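Side-chain contacts in ribokinase RBSK (Mycobacterium tuberculosis, PDB 3GO6), which probably phosphorylates D-ribose at O-5 with ATP and magnesium, yielding D-ribose 5-phosphate, and, a PfkB-family carbohydrate kinase, acts as a homodimer: residues 262-265 / 266-269; 39-42 / 43-46. All blocks are in the same frame, centred on the assembly; numbering follows the deposited sequence.

Interaction 1 (262-265 / 266-269); sequences PGSP and AERL
The guanidinium of Arg268 has the Ser264 carbonyl O over the centre of one face, 3.6 Å above its plane, and the ring nitrogen of Pro265 on that same face. At its edge, near the plane, Pro262 O accepts a weak, bent bond from Arg268 NH1 (2.7 Å, 125° at the hydrogen). Gly263 O stands obliquely to the group and takes a second weak bond from Arg268 NH2 at 3.4 Å. The arginine side chain reaches back over the start of helix 265-282 because it bends at chi3 (-78°), and NE forms a salt bridge with Asp228, next to strand 229-233. Ser264 and Glu267 form a capping box. Glu267 N gives a long, weak bond to Ser264 OG (3.3 Å), and Glu267 OE1 takes Ser264 N nearly along its C-O axis at 3.1 Å. Ser264 OG also donates to Glu267 OE1 at 2.7 Å, on the anti side and 34° out of the carboxylate plane. The first helical turn follows with Arg268 N on Ser264 O (3.1 Å). Two donors on one carboxylate oxygen hold the Glu267 side chain against the N-cap, where its negative charge would probably suit the positive end of the helix dipole.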
loop_
_atom_site.group_PDB
_atom_site.type_symbol
_atom_site.label_atom_id
_atom_site.label_comp_id
_atom_site.label_asym_id
_atom_site.label_seq_id
_atom_site.Cartn_x
_atom_site.Cartn_y
_atom_site.Cartn_z
ATOM N N PRO A 262 8.749 -38.758 -18.669
ATOM C CA PRO A 262 8.413 -37.830 -19.759
ATOM C C PRO A 262 6.930 -37.489 -19.757
ATOM O O PRO A 262 6.535 -36.484 -20.349
ATOM C CB PRO A 262 8.758 -38.622 -21.036
ATOM C CG PRO A 262 9.352 -39.936 -20.577
ATOM C CD PRO A 262 8.869 -40.143 -19.171
ATOM N N GLY A 263 6.134 -38.329 -19.091
ATOM C CA GLY A 263 4.697 -38.126 -18.943
ATOM C C GLY A 263 3.866 -38.454 -20.180
ATOM O O GLY A 263 4.370 -38.449 -21.328
ATOM N N SER A 264 2.584 -38.728 -19.937
ATOM C CA SER A 264 1.628 -38.994 -21.005
ATOM C C SER A 264 0.758 -37.769 -21.283
ATOM O O SER A 264 0.521 -36.940 -20.377
ATOM C CB SER A 264 0.745 -40.185 -20.641
ATOM O OG SER A 264 -0.242 -39.816 -19.692
ATOM N N PRO A 265 0.290 -37.640 -22.538
ATOM C CA PRO A 265 -0.609 -36.554 -22.913
ATOM C C PRO A 265 -1.902 -36.472 -22.082
ATOM O O PRO A 265 -2.404 -35.363 -21.869
ATOM C CB PRO A 265 -0.936 -36.856 -24.381
ATOM C CG PRO A 265 0.223 -37.677 -24.862
ATOM C CD PRO A 265 0.626 -38.501 -23.691
ATOM N N ALA A 266 -2.429 -37.622 -21.646
ATOM C CA ALA A 266 -3.705 -37.680 -20.926
ATOM C C ALA A 266 -3.561 -37.138 -19.512
ATOM O O ALA A 266 -4.465 -36.482 -18.993
ATOM C CB ALA A 266 -4.222 -39.093 -20.869
ATOM N N GLU A 267 -2.434 -37.459 -18.886
ATOM C CA GLU A 267 -2.117 -36.961 -17.555
ATOM C C GLU A 267 -1.879 -35.453 -17.588
ATOM O O GLU A 267 -2.309 -34.745 -16.685
ATOM C CB GLU A 267 -0.879 -37.663 -17.006
ATOM C CG GLU A 267 -1.075 -39.127 -16.640
ATOM C CD GLU A 267 0.263 -39.842 -16.478
ATOM O OE1 GLU A 267 1.107 -39.762 -17.403
ATOM O OE2 GLU A 267 0.485 -40.455 -15.417
ATOM N N ARG A 268 -1.192 -34.972 -18.623
ATOM C CA ARG A 268 -0.991 -33.534 -18.807
ATOM C C ARG A 268 -2.311 -32.792 -19.040
ATOM O O ARG A 268 -2.552 -31.732 -18.437
ATOM C CB ARG A 268 0.012 -33.248 -19.926
ATOM C CG ARG A 268 1.461 -33.655 -19.557
ATOM C CD ARG A 268 2.434 -33.192 -20.630
ATOM N NE ARG A 268 2.414 -34.054 -21.818
ATOM C CZ ARG A 268 3.201 -35.123 -21.977
ATOM N NH1 ARG A 268 4.085 -35.451 -21.036
ATOM N NH2 ARG A 268 3.117 -35.856 -23.082
ATOM N N LEU A 269 -3.170 -33.345 -19.904
ATOM C CA LEU A 269 -4.483 -32.745 -20.135
ATOM C C LEU A 269 -5.331 -32.697 -18.851
ATOM O O LEU A 269 -6.018 -31.716 -18.601
ATOM C CB LEU A 269 -5.235 -33.458 -21.278
ATOM C CG LEU A 269 -6.642 -32.948 -21.619
ATOM C CD1 LEU A 269 -6.599 -31.503 -22.121
ATOM C CD2 LEU A 269 -7.319 -33.874 -22.645
#

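Interaction 2 (39-42 / 43-46); sequences LPRP and GETV
Glu44 extends its carboxylate to the backbone and side chain of Arg41, and its OE1 is gripped twice by that one residue. Arg41 N donates to Glu44 OE1 at 2.8 Å in a nearly straight bond (164°), coming from the anti side and somewhat out of the carboxylate plane. From the opposite face of that plane Arg41 NE reaches the same oxygen at 3.3 Å, as part of a salt bridge. OE1 lies almost in the guanidinium plane, at its edge, while the carboxylate is turned 60° to it, so this is a single-atom meeting rather than a flat two-pronged pair. The bend of the arginine side chain at chi3 (-64°) swings NE back to the oxygen. Glu44 OE2 comes no closer than 3.7 Å to Arg41 NH2.

The backbone here is a type II beta turn from Arg41 to Glu44, closed by Glu44 N on Arg41 O at 3.0 Å. Gly43 takes the third position with positive phi, and Pro42 supplies the second. The turn leads into strand 45-47, which follows strand 29-35 of the small sheet, probably a lid over the sugar site as in other ribokinases, and continues a sheet of the second subunit. Together with the grip on OE1, Pro40 and Val46 make the close part of the contact: Val46 CG2 meets Pro40 CB at 3.7 Å, the two side chains crossing at about a right angle.

By contrast, Arg41, Pro42 and Gly43 are exposed. The second subunit nevertheless reaches the turn, where Gly43 N bonds to Thr123 OG1 of that chain and Pro42 packs on its Leu39. Further along the strand, Thr45 and Val46 pair in a parallel ladder with one of its strands.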
loop_
_atom_site.group_PDB
_atom_site.type_symbol
_atom_site.label_atom_id
_atom_site.label_comp_id
_atom_site.label_asym_id
_atom_site.label_seq_id
_atom_site.Cartn_x
_atom_site.Cartn_y
_atom_site.Cartn_z
ATOM N N LEU A 39 -8.765 1.520 -11.762
ATOM C CA LEU A 39 -7.322 1.566 -11.493
ATOM C C LEU A 39 -6.791 2.991 -11.674
ATOM O O LEU A 39 -7.161 3.677 -12.644
ATOM C CB LEU A 39 -6.560 0.597 -12.410
ATOM C CG LEU A 39 -6.966 -0.877 -12.341
ATOM C CD1 LEU A 39 -6.333 -1.665 -13.483
ATOM C CD2 LEU A 39 -6.593 -1.522 -10.983
ATOM N N PRO A 40 -5.919 3.452 -10.744
ATOM C CA PRO A 40 -5.339 4.798 -10.889
ATOM C C PRO A 40 -4.503 4.930 -12.170
ATOM O O PRO A 40 -3.813 3.983 -12.571
ATOM C CB PRO A 40 -4.430 4.940 -9.653
ATOM C CG PRO A 40 -4.890 3.874 -8.682
ATOM C CD PRO A 40 -5.427 2.756 -9.531
ATOM N N ARG A 41 -4.592 6.092 -12.814
ATOM C CA ARG A 41 -3.763 6.402 -13.973
ATOM C C ARG A 41 -2.612 7.276 -13.507
ATOM O O ARG A 41 -2.691 7.863 -12.439
ATOM C CB ARG A 41 -4.593 7.103 -15.060
ATOM C CG ARG A 41 -5.533 6.153 -15.798
ATOM C CD ARG A 41 -6.676 6.909 -16.484
ATOM N NE ARG A 41 -7.517 7.574 -15.496
ATOM C CZ ARG A 41 -8.666 8.192 -15.760
ATOM N NH1 ARG A 41 -9.139 8.254 -17.004
ATOM N NH2 ARG A 41 -9.344 8.762 -14.764
ATOM N N PRO A 42 -1.520 7.344 -14.292
ATOM C CA PRO A 42 -0.378 8.143 -13.862
ATOM C C PRO A 42 -0.765 9.575 -13.483
ATOM O O PRO A 42 -1.557 10.213 -14.189
ATOM C CB PRO A 42 0.542 8.114 -15.084
ATOM C CG PRO A 42 0.227 6.822 -15.738
ATOM C CD PRO A 42 -1.256 6.674 -15.578
ATOM N N GLY A 43 -0.248 10.043 -12.350
ATOM C CA GLY A 43 -0.525 11.391 -11.867
ATOM C C GLY A 43 -1.772 11.535 -11.027
ATOM O O GLY A 43 -1.981 12.568 -10.395
ATOM N N GLU A 44 -2.602 10.498 -11.004
ATOM C CA GLU A 44 -3.879 10.539 -10.307
ATOM C C GLU A 44 -3.769 10.265 -8.799
ATOM O O GLU A 44 -2.854 9.565 -8.347
ATOM C CB GLU A 44 -4.801 9.496 -10.936
ATOM C CG GLU A 44 -6.223 9.927 -11.047
ATOM C CD GLU A 44 -7.153 8.835 -11.586
ATOM O OE1 GLU A 44 -6.707 7.944 -12.355
ATOM O OE2 GLU A 44 -8.353 8.888 -11.210
ATOM N N THR A 45 -4.715 10.798 -8.027
ATOM C CA THR A 45 -4.876 10.410 -6.624
ATOM C C THR A 45 -6.216 9.727 -6.476
ATOM O O THR A 45 -7.244 10.289 -6.846
ATOM C CB THR A 45 -4.771 11.603 -5.668
ATOM O OG1 THR A 45 -3.503 12.234 -5.853
ATOM C CG2 THR A 45 -4.888 11.148 -4.214
ATOM N N VAL A 46 -6.211 8.502 -5.962
ATOM C CA VAL A 46 -7.417 7.707 -5.883
ATOM C C VAL A 46 -7.689 7.288 -4.445
ATOM O O VAL A 46 -6.765 6.912 -3.705
ATOM C CB VAL A 46 -7.322 6.468 -6.809
ATOM C CG1 VAL A 46 -8.489 5.516 -6.593
ATOM C CG2 VAL A 46 -7.249 6.913 -8.277
#

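Both contacts lie at the surface, on opposite sides of the chain's centre, with centres about 45 Å apart and nearest atoms about 30 Å apart; they share no element. Interaction 1 starts helix 265-282, beside the edge strand 229-233 of the large sheet, and includes one buried residue, Arg268. Interaction 2 turns the chain into strand 45-47, which pairs across the dimer interface, and contains none; it alone touches the second subunit. In each a glutamate oxygen accepts two donors from a residue three positions earlier: in interaction 1 a backbone N-H and a hydroxyl, in interaction 2 a backbone N-H and an arginine. The arginines differ too, one salt-bridged outside its segments, the other within them.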